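Local coordinates for response regulator (Pseudomonas putida, PDB 3HDV), which probably acts in two-component signalling, through a receiver domain of the CheY type expected to accept a phosphoryl group on an aspartate, at residues S66-I71 against V93-D98. Numbering follows the deposited sequence.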
# COMPACT_ATOMS: atom_id res chain seq x y z
N SER B 66 -6.92 -5.58 -19.21
CA SER B 66 -7.76 -4.89 -18.22
C SER B 66 -8.28 -5.89 -17.17
O SER B 66 -8.25 -7.12 -17.38
CB SER B 66 -8.93 -4.22 -18.91
OG SER B 66 -9.89 -5.19 -19.24
N GLY B 67 -8.77 -5.35 -16.04
CA GLY B 67 -9.38 -6.20 -15.01
C GLY B 67 -10.62 -6.89 -15.50
O GLY B 67 -10.92 -8.03 -15.09
N LEU B 68 -11.38 -6.24 -16.38
CA LEU B 68 -12.57 -6.90 -16.89
C LEU B 68 -12.21 -8.17 -17.73
O LEU B 68 -12.82 -9.23 -17.56
CB LEU B 68 -13.45 -5.96 -17.71
CG LEU B 68 -14.58 -6.48 -18.56
CD1 LEU B 68 -15.55 -7.29 -17.77
CD2 LEU B 68 -15.28 -5.31 -19.31
N ASP B 69 -11.22 -8.06 -18.60
CA ASP B 69 -10.79 -9.22 -19.40
C ASP B 69 -10.24 -10.31 -18.48
O ASP B 69 -10.51 -11.48 -18.71
CB ASP B 69 -9.71 -8.80 -20.40
CG ASP B 69 -10.27 -8.13 -21.64
OD1 ASP B 69 -11.45 -8.32 -21.96
OD2 ASP B 69 -9.51 -7.41 -22.31
N LEU B 70 -9.49 -9.95 -17.44
CA LEU B 70 -8.96 -10.94 -16.51
C LEU B 70 -10.08 -11.71 -15.84
O LEU B 70 -10.08 -12.94 -15.80
CB LEU B 70 -8.05 -10.30 -15.46
CG LEU B 70 -7.71 -11.12 -14.20
CD1 LEU B 70 -6.88 -12.39 -14.55
CD2 LEU B 70 -6.95 -10.29 -13.17
N ILE B 71 -11.07 -10.99 -15.33
CA ILE B 71 -12.23 -11.62 -14.73
C ILE B 71 -12.96 -12.58 -15.68
O ILE B 71 -13.32 -13.69 -15.30
CB ILE B 71 -13.22 -10.55 -14.11
CG1 ILE B 71 -12.49 -9.79 -13.00
CG2 ILE B 71 -14.49 -11.21 -13.60
CD1 ILE B 71 -13.20 -8.52 -12.47
N VAL B 93 -20.69 3.32 -15.75
CA VAL B 93 -21.81 2.50 -15.43
C VAL B 93 -21.85 1.24 -16.27
O VAL B 93 -22.06 0.18 -15.73
CB VAL B 93 -23.15 3.28 -15.49
CG1 VAL B 93 -24.34 2.31 -15.41
CG2 VAL B 93 -23.18 4.31 -14.35
N GLU B 94 -21.63 1.34 -17.58
CA GLU B 94 -21.71 0.13 -18.44
C GLU B 94 -20.70 -0.92 -18.02
O GLU B 94 -21.02 -2.10 -17.93
CB GLU B 94 -21.57 0.50 -19.94
CG GLU B 94 -22.85 1.26 -20.38
CD GLU B 94 -23.03 1.46 -21.89
OE1 GLU B 94 -22.00 1.48 -22.64
OE2 GLU B 94 -24.25 1.64 -22.30
N GLU B 95 -19.47 -0.48 -17.78
CA GLU B 95 -18.44 -1.40 -17.34
C GLU B 95 -18.81 -2.02 -15.96
O GLU B 95 -18.65 -3.23 -15.74
CB GLU B 95 -17.08 -0.70 -17.28
CG GLU B 95 -15.95 -1.67 -16.89
CD GLU B 95 -14.61 -1.05 -16.95
OE1 GLU B 95 -14.42 0.08 -16.44
OE2 GLU B 95 -13.70 -1.70 -17.47
N ALA B 96 -19.30 -1.20 -15.03
CA ALA B 96 -19.69 -1.72 -13.69
C ALA B 96 -20.77 -2.79 -13.81
O ALA B 96 -20.72 -3.83 -13.14
CB ALA B 96 -20.10 -0.57 -12.75
N VAL B 97 -21.73 -2.57 -14.71
CA VAL B 97 -22.78 -3.53 -14.91
C VAL B 97 -22.22 -4.83 -15.53
O VAL B 97 -22.58 -5.91 -15.10
CB VAL B 97 -23.95 -2.93 -15.75
CG1 VAL B 97 -24.87 -4.04 -16.26
CG2 VAL B 97 -24.73 -1.83 -14.90
N ASP B 98 -21.35 -4.70 -16.56
CA ASP B 98 -20.63 -5.87 -17.12
C ASP B 98 -19.90 -6.66 -16.04
O ASP B 98 -20.03 -7.88 -15.95
CB ASP B 98 -19.59 -5.42 -18.17
CG ASP B 98 -20.23 -5.01 -19.49
OD1 ASP B 98 -21.36 -5.46 -19.80
OD2 ASP B 98 -19.59 -4.23 -20.22
O HOH W 1 -11.51 -3.42 -17.04
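Leu68 reaches across from the first turn of helix 67-75 and points its forked end at the aliphatic base of Asp98, both methyls, CD1 and CD2, only just touching Asp98 CB at 4.5 Å. Leu68 CD2 also meets the aliphatic stem of Glu95, 4.4 Å from Glu95 CG, while Leu68 CB lies 4.3 Å from Glu95 OE2, a loose van der Waals approach. Leucine suits the place because its branches, which also touch Leu102, span helices whose nearest CA pair, Leu68 and Glu95, is 8.1 Å apart. Glu95 is fully stretched, chi1 -177° and chi2 175°, which carries its carboxylate to the start of helix 67-75. There a water donates to Glu95 OE2 at 2.8 Å and accepts from Leu68 N at 2.9 Å. Ser66 is the N-cap: its short hydroxyl side chain folds back so that OG takes the N-H of Asp69, which lacks a helical carbonyl partner, at 3.2 Å and nearly straight (172°). Glu95 OE1 is hydrogen-bonded to Thr91 OG1 and salt-bridged to Arg61 NH1, fixing the carboxylate's rotation. Two neighbouring surface helices of the receiver fold thus share a thin apolar touch beside a polar bridge. The water relays the amide's positive end to OE2; Arg61 and, more weakly, the helix N-terminus probably favour a charged carboxylate.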